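Local coordinates for L-arabinose ABC transporter, periplasmic L-arabinose-binding protein (PDB 4KZK) that binds sugars in the periplasm, here beta-D-galactopyranose, and probably delivers L-arabinose to an ABC transporter for uptake, at residues Phe41-Lys44 against Trp50-Asp53; Arg56-Ala61 against Phe67-Ile72; Ser121-Leu126 against Arg292-Asp297. All blocks are in the same frame, centred on the assembly; numbering follows the deposited sequence.

Interaction 1 of 3, residues Phe41-Lys44 against Trp50-Asp53; sequences FVVK and WFQD. With GAL (beta-D-galactopyranose), chain B.
Val43 and Phe51 pack flank to flank, their side chains pointing opposite ways, where strand 38-43 gives way, through a short loop, to helix 49-65. This is the strand-to-helix half of a beta-alpha-beta unit, the element from which the lobes of periplasmic sugar-binding proteins are built, and it illustrates how such a connection places ligand-binding side chains beside the carboxyl end of a strand.

The valine leans on the ring with its CB and one methyl: CG1 lies 3.6 Å from CD1 of Phe51, approaching obliquely, while its CG2 turns instead to the CB of the phenylalanine. With CG of Phe51 anti to the carbonyl carbon (chi1 -69°), the ring drops toward the strand end, its CD1 side on Val43 and its CE2-CZ rim beside Lys44. There the aliphatic lysine chain crosses the ring at a slant, CE standing 3.8 Å from CZ of Phe51 and CG touching the same rim.

One face of the phenylalanine ring is covered from within its own segment, CD1 of Trp50 lying over its centre. The indole in turn offers a face to the sugar, with C4 of the galactose 3.6 Å from Trp50 CD1, a CH-pi type of packing common in sugar sites.

Both lysine and phenylalanine are buried, and a salt bridge to Asp124 probably offsets the buried ammonium charge. Beyond CG the Lys44 chain is fully extended, all later torsions near 180°, which carries NZ past the phenylalanine to the sugar. NZ then donates to two neighbouring hydroxyl oxygens of the galactose, O2 at 2.8 Å and O1 at 3.2 Å.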
loop_
_atom_site.group_PDB
_atom_site.type_symbol
_atom_site.label_atom_id
_atom_site.label_comp_id
_atom_site.label_asym_id
_atom_site.label_seq_id
_atom_site.Cartn_x
_atom_site.Cartn_y
_atom_site.Cartn_z
ATOM N N PHE A 41 -13.901 -11.099 -2.588
ATOM C CA PHE A 41 -12.932 -10.044 -2.273
ATOM C C PHE A 41 -11.577 -10.736 -2.169
ATOM O O PHE A 41 -11.290 -11.415 -1.200
ATOM C CB PHE A 41 -13.289 -9.317 -0.978
ATOM C CG PHE A 41 -12.758 -7.902 -0.893
ATOM C CD1 PHE A 41 -11.388 -7.629 -0.912
ATOM C CD2 PHE A 41 -13.632 -6.825 -0.811
ATOM C CE1 PHE A 41 -10.930 -6.319 -0.832
ATOM C CE2 PHE A 41 -13.171 -5.517 -0.726
ATOM C CZ PHE A 41 -11.797 -5.266 -0.747
ATOM N N VAL A 42 -10.788 -10.569 -3.217
ATOM C CA VAL A 42 -9.580 -11.362 -3.471
ATOM C C VAL A 42 -8.390 -10.442 -3.292
ATOM O O VAL A 42 -8.352 -9.387 -3.891
ATOM C CB VAL A 42 -9.631 -11.980 -4.891
ATOM C CG1 VAL A 42 -8.333 -12.706 -5.210
ATOM C CG2 VAL A 42 -10.856 -12.900 -4.988
ATOM N N VAL A 43 -7.438 -10.828 -2.441
ATOM C CA VAL A 43 -6.295 -9.965 -2.116
ATOM C C VAL A 43 -4.938 -10.620 -2.351
ATOM O O VAL A 43 -4.752 -11.818 -2.116
ATOM C CB VAL A 43 -6.366 -9.452 -0.649
ATOM C CG1 VAL A 43 -7.677 -8.719 -0.402
ATOM C CG2 VAL A 43 -6.160 -10.578 0.360
ATOM N N LYS A 44 -3.969 -9.828 -2.791
ATOM C CA LYS A 44 -2.665 -10.374 -3.135
ATOM C C LYS A 44 -1.851 -10.870 -1.941
ATOM O O LYS A 44 -1.023 -11.771 -2.087
ATOM C CB LYS A 44 -1.835 -9.356 -3.930
ATOM C CG LYS A 44 -1.589 -8.049 -3.212
ATOM C CD LYS A 44 -0.723 -7.074 -4.010
ATOM C CE LYS A 44 -0.436 -5.835 -3.174
ATOM N NZ LYS A 44 0.413 -4.786 -3.843
ATOM N N TRP A 50 -3.219 -4.371 6.009
ATOM C CA TRP A 50 -4.090 -3.539 5.169
ATOM C C TRP A 50 -5.213 -4.357 4.541
ATOM O O TRP A 50 -6.370 -3.924 4.519
ATOM C CB TRP A 50 -3.267 -2.813 4.087
ATOM C CG TRP A 50 -4.103 -2.080 3.123
ATOM C CD1 TRP A 50 -4.395 -2.440 1.836
ATOM C CD2 TRP A 50 -4.805 -0.876 3.368
ATOM N NE1 TRP A 50 -5.225 -1.515 1.270
ATOM C CE2 TRP A 50 -5.495 -0.540 2.192
ATOM C CE3 TRP A 50 -4.944 -0.044 4.489
ATOM C CZ2 TRP A 50 -6.315 0.593 2.102
ATOM C CZ3 TRP A 50 -5.742 1.069 4.383
ATOM C CH2 TRP A 50 -6.391 1.388 3.192
ATOM N N PHE A 51 -4.881 -5.539 4.027
ATOM C CA PHE A 51 -5.882 -6.354 3.360
ATOM C C PHE A 51 -6.809 -7.013 4.357
ATOM O O PHE A 51 -7.982 -7.208 4.084
ATOM C CB PHE A 51 -5.205 -7.352 2.403
ATOM C CG PHE A 51 -4.581 -6.675 1.229
ATOM C CD1 PHE A 51 -5.359 -6.038 0.300
ATOM C CD2 PHE A 51 -3.213 -6.602 1.081
ATOM C CE1 PHE A 51 -4.774 -5.340 -0.738
ATOM C CE2 PHE A 51 -2.633 -5.894 0.054
ATOM C CZ PHE A 51 -3.425 -5.281 -0.867
ATOM N N GLN A 52 -6.286 -7.321 5.522
ATOM C CA GLN A 52 -7.140 -7.770 6.622
ATOM C C GLN A 52 -8.140 -6.662 6.992
ATOM O O GLN A 52 -9.319 -6.925 7.294
ATOM C CB GLN A 52 -6.297 -8.208 7.837
ATOM C CG GLN A 52 -5.426 -9.452 7.580
ATOM C CD GLN A 52 -6.213 -10.737 7.348
ATOM O OE1 GLN A 52 -7.382 -10.834 7.711
ATOM N NE2 GLN A 52 -5.570 -11.732 6.736
ATOM N N ASP A 53 -7.697 -5.410 6.953
ATOM C CA ASP A 53 -8.583 -4.291 7.261
ATOM C C ASP A 53 -9.633 -4.104 6.181
ATOM O O ASP A 53 -10.804 -3.853 6.496
ATOM C CB ASP A 53 -7.811 -2.978 7.426
ATOM C CG ASP A 53 -6.933 -2.948 8.662
ATOM O OD1 ASP A 53 -7.150 -3.730 9.617
ATOM O OD2 ASP A 53 -6.027 -2.100 8.699
HETATM C C1 GAL B . -1.121 -1.809 -2.189
HETATM C C2 GAL B . -0.149 -2.188 -1.075
HETATM C C3 GAL B . -0.899 -2.121 0.263
HETATM C C4 GAL B . -1.556 -0.753 0.419
HETATM C C5 GAL B . -2.470 -0.502 -0.767
HETATM C C6 GAL B . -3.110 0.878 -0.703
HETATM O O1 GAL B . -0.380 -1.760 -3.392
HETATM O O2 GAL B . 0.316 -3.495 -1.321
HETATM O O3 GAL B . -0.026 -2.402 1.364
HETATM O O4 GAL B . -0.587 0.257 0.556
HETATM O O5 GAL B . -1.682 -0.528 -1.949
HETATM O O6 GAL B . -3.955 1.093 -1.822
#

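Interaction 2 of 3, residues Arg56-Ala61 against Phe67-Ile72; sequences RFAEQA and FTLVKI
Leu69 of strand 68-73 pushes its two methyls against helix 49-65 and lies at the middle of the contact. CD2 lies 3.8 Å from CB of Ala58, with CD1 close by on the same methyl, and CD2 also packs along the aliphatic part and carboxylate of Glu59. The leucine reaches the helix because its CG is anti to the backbone N (chi1 -173°).

Toward the start of the strand, Phe67 brings the CE2-CZ corner of its ring obliquely to the last turn of the segment: CE2 is 3.4 Å from the carbonyl oxygen of Ala61, and CZ meets the methyl of that alanine.

Polar groups line one side. Glu59, bent at chi2 (-69°), folds back across Leu69 and meets Lys71 at about a right angle; NZ of Lys71 and OE2 of Glu59 form a long salt bridge of 3.4 Å, whose hydrogen bond is weak. One water sits closer to the carboxylate than the lysine does, donating to OE2 of Glu59 at 2.6 Å and to the carbonyl oxygen of Leu69, and a second accepts from Leu69 N at 2.8 Å while giving a weak bond to OE1 of Glu59. The backbone N and O of Leu69, on the outermost strand of the sheet, are thus bridged by solvent to the helix.

Further out, Phe41 of strand 38-43 packs on Ala58, and Ser299 of helix 291-308 covers both alanines. The short helix and strand axes approach to 8.3 Å and run nearly antiparallel, at 160°. That is the geometry of the helix and second strand in a right-handed beta-alpha-beta crossover, the repeating element of the periplasmic binding protein fold.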
loop_
_atom_site.group_PDB
_atom_site.type_symbol
_atom_site.label_atom_id
_atom_site.label_comp_id
_atom_site.label_asym_id
_atom_site.label_seq_id
_atom_site.Cartn_x
_atom_site.Cartn_y
_atom_site.Cartn_z
ATOM N N ARG A 56 -12.250 -6.753 6.854
ATOM C CA ARG A 56 -13.085 -6.513 8.027
ATOM C C ARG A 56 -14.194 -5.526 7.657
ATOM O O ARG A 56 -15.357 -5.698 8.061
ATOM C CB ARG A 56 -12.236 -5.984 9.197
ATOM C CG ARG A 56 -13.040 -5.477 10.381
ATOM C CD ARG A 56 -12.149 -5.227 11.584
ATOM N NE ARG A 56 -11.161 -4.156 11.394
ATOM C CZ ARG A 56 -11.282 -2.894 11.844
ATOM N NH1 ARG A 56 -12.370 -2.479 12.489
ATOM N NH2 ARG A 56 -10.294 -2.022 11.627
ATOM N N PHE A 57 -13.858 -4.498 6.888
ATOM C CA PHE A 57 -14.860 -3.511 6.468
ATOM C C PHE A 57 -15.783 -4.021 5.366
ATOM O O PHE A 57 -16.982 -3.674 5.339
ATOM C CB PHE A 57 -14.193 -2.183 6.118
ATOM C CG PHE A 57 -13.751 -1.442 7.328
ATOM C CD1 PHE A 57 -14.705 -0.909 8.179
ATOM C CD2 PHE A 57 -12.419 -1.324 7.671
ATOM C CE1 PHE A 57 -14.336 -0.243 9.324
ATOM C CE2 PHE A 57 -12.043 -0.652 8.836
ATOM C CZ PHE A 57 -13.014 -0.109 9.659
ATOM N N ALA A 58 -15.261 -4.881 4.495
ATOM C CA ALA A 58 -16.097 -5.577 3.517
ATOM C C ALA A 58 -17.113 -6.472 4.228
ATOM O O ALA A 58 -18.246 -6.568 3.776
ATOM C CB ALA A 58 -15.263 -6.391 2.542
ATOM N N GLU A 59 -16.719 -7.106 5.335
ATOM C CA GLU A 59 -17.652 -7.884 6.165
ATOM C C GLU A 59 -18.748 -7.024 6.762
ATOM O O GLU A 59 -19.911 -7.470 6.904
ATOM C CB GLU A 59 -16.932 -8.592 7.313
ATOM C CG GLU A 59 -16.138 -9.814 6.908
ATOM C CD GLU A 59 -17.005 -10.988 6.477
ATOM O OE1 GLU A 59 -18.265 -10.945 6.611
ATOM O OE2 GLU A 59 -16.406 -11.980 6.030
ATOM N N GLN A 60 -18.398 -5.806 7.166
ATOM C CA GLN A 60 -19.403 -4.868 7.690
ATOM C C GLN A 60 -20.416 -4.519 6.592
ATOM O O GLN A 60 -21.636 -4.463 6.844
ATOM C CB GLN A 60 -18.706 -3.612 8.233
ATOM C CG GLN A 60 -19.536 -2.655 9.077
ATOM C CD GLN A 60 -18.687 -1.508 9.641
ATOM O OE1 GLN A 60 -19.034 -0.328 9.496
ATOM N NE2 GLN A 60 -17.573 -1.852 10.288
ATOM N N ALA A 61 -19.922 -4.328 5.368
ATOM C CA ALA A 61 -20.787 -4.077 4.208
ATOM C C ALA A 61 -21.722 -5.260 3.944
ATOM O O ALA A 61 -22.904 -5.062 3.647
ATOM C CB ALA A 61 -19.942 -3.764 2.977
ATOM N N PHE A 67 -25.468 -9.204 1.896
ATOM C CA PHE A 67 -24.866 -10.109 0.923
ATOM C C PHE A 67 -23.852 -10.998 1.650
ATOM O O PHE A 67 -23.546 -10.765 2.824
ATOM C CB PHE A 67 -24.255 -9.344 -0.273
ATOM C CG PHE A 67 -23.052 -8.503 0.067
ATOM C CD1 PHE A 67 -21.782 -9.068 0.089
ATOM C CD2 PHE A 67 -23.181 -7.140 0.319
ATOM C CE1 PHE A 67 -20.666 -8.301 0.392
ATOM C CE2 PHE A 67 -22.072 -6.362 0.626
ATOM C CZ PHE A 67 -20.809 -6.944 0.660
ATOM N N THR A 68 -23.381 -12.032 0.959
ATOM C CA THR A 68 -22.421 -12.988 1.498
ATOM C C THR A 68 -21.045 -12.654 0.926
ATOM O O THR A 68 -20.871 -12.588 -0.297
ATOM C CB THR A 68 -22.799 -14.429 1.108
ATOM O OG1 THR A 68 -23.992 -14.816 1.811
ATOM C CG2 THR A 68 -21.657 -15.414 1.417
ATOM N N LEU A 69 -20.070 -12.422 1.808
ATOM C CA LEU A 69 -18.706 -12.141 1.391
ATOM C C LEU A 69 -17.903 -13.431 1.343
ATOM O O LEU A 69 -17.951 -14.245 2.259
ATOM C CB LEU A 69 -18.061 -11.176 2.375
ATOM C CG LEU A 69 -16.685 -10.628 2.013
ATOM C CD1 LEU A 69 -16.813 -9.552 0.944
ATOM C CD2 LEU A 69 -16.006 -10.083 3.263
ATOM N N VAL A 70 -17.154 -13.611 0.258
ATOM C CA VAL A 70 -16.196 -14.711 0.154
ATOM C C VAL A 70 -14.799 -14.116 0.047
ATOM O O VAL A 70 -14.460 -13.471 -0.950
ATOM C CB VAL A 70 -16.483 -15.627 -1.051
ATOM C CG1 VAL A 70 -15.485 -16.793 -1.123
ATOM C CG2 VAL A 70 -17.920 -16.132 -1.011
ATOM N N LYS A 71 -14.003 -14.348 1.088
ATOM C CA LYS A 71 -12.634 -13.794 1.196
ATOM C C LYS A 71 -11.612 -14.816 0.720
ATOM O O LYS A 71 -11.559 -15.928 1.226
ATOM C CB LYS A 71 -12.340 -13.457 2.658
ATOM C CG LYS A 71 -13.220 -12.383 3.248
ATOM C CD LYS A 71 -12.908 -12.114 4.714
ATOM C CE LYS A 71 -13.218 -13.307 5.597
ATOM N NZ LYS A 71 -13.250 -12.920 7.034
ATOM N N ILE A 72 -10.809 -14.445 -0.278
ATOM C CA ILE A 72 -9.796 -15.364 -0.830
ATOM C C ILE A 72 -8.453 -14.656 -1.007
ATOM O O ILE A 72 -8.380 -13.541 -1.518
ATOM C CB ILE A 72 -10.252 -15.985 -2.180
ATOM C CG1 ILE A 72 -11.655 -16.601 -2.049
ATOM C CG2 ILE A 72 -9.280 -17.079 -2.624
ATOM C CD1 ILE A 72 -12.252 -16.997 -3.383
HETATM O O HOH W 1 -16.866 -14.281 4.812
HETATM O O HOH W 2 -20.348 -12.623 4.637
#

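Interaction 3 of 3, residues Ser121-Leu126 against Arg292-Asp297; sequences SVDDQL and RLHGYD. With GAL (beta-D-galactopyranose), chain B.
His294 and Asp123 make the tight part of this contact, a hydrogen bond of 2.8 Å from ND1 to OD1. The oxygen lies close to the plane of the imidazole, at its edge, yet the histidine meets it on the syn side and 31° out of the carboxylate plane. The N-H points somewhat off the oxygen, at 146°, and the two planes are turned 24° apart.

The same OD1 accepts from O6 of the galactose at 2.6 Å and from NE1 of Trp50, so three donors converge on one buried oxygen. Such a gathering would be expected to favour the charged carboxylate. His294 is held at its other nitrogen too, NE2 being hydrogen-bonded to Thr318, which fixes the rotation of the ring.

Beside this polar grip the packing is looser. Val122 touches with a single methyl, CG2, the branch set anti to the backbone N and so directed at the helix; it lies 3.6 Å from the carbonyl oxygen of His294 and slightly farther from ND1. Past these residues the segments diverge: the 124-126 end leads away from the helix, and Asp124 turns to the sugar instead, its OD1 accepting from galactose O1 at 2.6 Å.

Asp123 and Asp124, with a histidine from a helix distant in sequence, form part of the galactose pocket of this periplasmic binding protein.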
loop_
_atom_site.group_PDB
_atom_site.type_symbol
_atom_site.label_atom_id
_atom_site.label_comp_id
_atom_site.label_asym_id
_atom_site.label_seq_id
_atom_site.Cartn_x
_atom_site.Cartn_y
_atom_site.Cartn_z
ATOM N N SER A 121 -11.566 -3.462 -9.291
ATOM C CA SER A 121 -10.217 -3.550 -8.707
ATOM C C SER A 121 -10.073 -2.601 -7.533
ATOM O O SER A 121 -10.747 -1.559 -7.442
ATOM C CB SER A 121 -9.137 -3.266 -9.756
ATOM O OG SER A 121 -9.335 -2.004 -10.318
ATOM N N VAL A 122 -9.186 -2.970 -6.623
ATOM C CA VAL A 122 -8.863 -2.129 -5.470
ATOM C C VAL A 122 -7.347 -2.137 -5.303
ATOM O O VAL A 122 -6.693 -3.174 -5.496
ATOM C CB VAL A 122 -9.645 -2.576 -4.205
ATOM C CG1 VAL A 122 -9.229 -3.952 -3.730
ATOM C CG2 VAL A 122 -9.540 -1.536 -3.106
ATOM N N ASP A 123 -6.818 -0.961 -4.958
ATOM C CA ASP A 123 -5.405 -0.688 -4.673
ATOM C C ASP A 123 -4.536 -0.656 -5.907
ATOM O O ASP A 123 -3.988 0.379 -6.224
ATOM C CB ASP A 123 -4.850 -1.640 -3.616
ATOM C CG ASP A 123 -5.726 -1.680 -2.400
ATOM O OD1 ASP A 123 -5.920 -0.598 -1.788
ATOM O OD2 ASP A 123 -6.276 -2.744 -2.074
ATOM N N ASP A 124 -4.449 -1.780 -6.608
ATOM C CA ASP A 124 -3.539 -1.962 -7.713
ATOM C C ASP A 124 -4.355 -2.109 -8.984
ATOM O O ASP A 124 -5.042 -3.104 -9.178
ATOM C CB ASP A 124 -2.661 -3.176 -7.507
ATOM C CG ASP A 124 -1.793 -3.111 -6.244
ATOM O OD1 ASP A 124 -1.865 -2.094 -5.520
ATOM O OD2 ASP A 124 -1.050 -4.093 -5.999
ATOM N N GLN A 125 -4.260 -1.114 -9.866
ATOM C CA GLN A 125 -5.125 -1.045 -11.040
ATOM C C GLN A 125 -4.694 -2.028 -12.116
ATOM O O GLN A 125 -3.520 -2.093 -12.474
ATOM C CB GLN A 125 -5.159 0.395 -11.598
ATOM C CG GLN A 125 -6.248 0.615 -12.637
ATOM C CD GLN A 125 -6.343 2.068 -13.083
ATOM O OE1 GLN A 125 -5.375 2.847 -12.956
ATOM N NE2 GLN A 125 -7.505 2.447 -13.591
ATOM N N LEU A 126 -5.658 -2.775 -12.657
ATOM C CA LEU A 126 -5.367 -3.772 -13.688
ATOM C C LEU A 126 -4.998 -3.064 -15.005
ATOM O O LEU A 126 -5.543 -1.994 -15.314
ATOM C CB LEU A 126 -6.572 -4.699 -13.879
ATOM C CG LEU A 126 -6.995 -5.544 -12.667
ATOM C CD1 LEU A 126 -8.276 -6.300 -12.988
ATOM C CD2 LEU A 126 -5.901 -6.495 -12.250
ATOM N N ARG A 292 -11.924 1.647 5.338
ATOM C CA ARG A 292 -13.372 1.664 5.176
ATOM C C ARG A 292 -13.749 2.020 3.742
ATOM O O ARG A 292 -14.682 1.429 3.168
ATOM C CB ARG A 292 -14.025 2.655 6.133
ATOM C CG ARG A 292 -15.533 2.526 6.148
ATOM C CD ARG A 292 -16.153 3.514 7.114
ATOM N NE ARG A 292 -15.710 3.309 8.489
ATOM C CZ ARG A 292 -16.303 2.521 9.384
ATOM N NH1 ARG A 292 -17.367 1.788 9.058
ATOM N NH2 ARG A 292 -15.800 2.447 10.622
ATOM N N LEU A 293 -13.048 2.978 3.154
ATOM C CA LEU A 293 -13.312 3.338 1.753
ATOM C C LEU A 293 -12.975 2.153 0.841
ATOM O O LEU A 293 -13.793 1.738 0.025
ATOM C CB LEU A 293 -12.528 4.577 1.338
ATOM C CG LEU A 293 -12.774 5.871 2.133
ATOM C CD1 LEU A 293 -11.895 7.007 1.649
ATOM C CD2 LEU A 293 -14.234 6.259 2.100
ATOM N N HIS A 294 -11.794 1.574 1.014
ATOM C CA HIS A 294 -11.340 0.484 0.149
ATOM C C HIS A 294 -12.036 -0.852 0.368
ATOM O O HIS A 294 -12.036 -1.688 -0.523
ATOM C CB HIS A 294 -9.823 0.313 0.295
ATOM C CG HIS A 294 -9.037 1.449 -0.275
ATOM N ND1 HIS A 294 -7.901 1.262 -1.035
ATOM C CD2 HIS A 294 -9.217 2.788 -0.183
ATOM C CE1 HIS A 294 -7.413 2.442 -1.385
ATOM N NE2 HIS A 294 -8.201 3.383 -0.892
ATOM N N GLY A 295 -12.626 -1.065 1.547
ATOM C CA GLY A 295 -13.306 -2.322 1.874
ATOM C C GLY A 295 -14.816 -2.203 1.893
ATOM O O GLY A 295 -15.505 -3.054 1.338
ATOM N N TYR A 296 -15.335 -1.182 2.568
ATOM C CA TYR A 296 -16.795 -1.043 2.706
ATOM C C TYR A 296 -17.376 -0.364 1.455
ATOM O O TYR A 296 -18.316 -0.906 0.857
ATOM C CB TYR A 296 -17.122 -0.325 4.030
ATOM C CG TYR A 296 -18.580 -0.249 4.411
ATOM C CD1 TYR A 296 -19.389 0.694 3.842
ATOM C CD2 TYR A 296 -19.111 -1.113 5.353
ATOM C CE1 TYR A 296 -20.725 0.789 4.181
ATOM C CE2 TYR A 296 -20.459 -1.043 5.714
ATOM C CZ TYR A 296 -21.261 -0.092 5.116
ATOM O OH TYR A 296 -22.601 0.023 5.454
ATOM N N ASP A 297 -16.818 0.766 1.024
ATOM C CA ASP A 297 -17.413 1.527 -0.102
ATOM C C ASP A 297 -17.292 0.799 -1.434
ATOM O O ASP A 297 -18.192 0.869 -2.271
ATOM C CB ASP A 297 -16.829 2.936 -0.245
ATOM C CG ASP A 297 -17.272 3.862 0.866
ATOM O OD1 ASP A 297 -17.881 3.372 1.826
ATOM O OD2 ASP A 297 -17.000 5.068 0.755
HETATM C C1 GAL B . -1.121 -1.809 -2.189
HETATM C C2 GAL B . -0.149 -2.188 -1.075
HETATM C C3 GAL B . -0.899 -2.121 0.263
HETATM C C4 GAL B . -1.556 -0.753 0.419
HETATM C C5 GAL B . -2.470 -0.502 -0.767
HETATM C C6 GAL B . -3.110 0.878 -0.703
HETATM O O1 GAL B . -0.380 -1.760 -3.392
HETATM O O2 GAL B . 0.316 -3.495 -1.321
HETATM O O3 GAL B . -0.026 -2.402 1.364
HETATM O O4 GAL B . -0.587 0.257 0.556
HETATM O O5 GAL B . -1.682 -0.528 -1.949
HETATM O O6 GAL B . -3.955 1.093 -1.822
#

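The three contacts lie in one lobe and run from its packed helix-strand layer to the galactose pocket. Interactions 1 and 2 share helix 49-65 and the neighbouring strands 38-43 and 68-73, and lie with centres 10 Å apart; a probable backbone hydrogen bond, Phe41 N to Val70 O at 2.9 Å, joins the strands. Interactions 1 and 3, with centres 9 Å apart, both touch the galactose, and Phe51 CE1 packs on Asp123 OD2 at 3.3 Å. Interaction 2 stands back from the ligand, the Ala58 side chain being about 11 Å from that of Asp123, but its helix packs on that of interaction 3, with Tyr296 CD2 3.3 Å from Phe57 O.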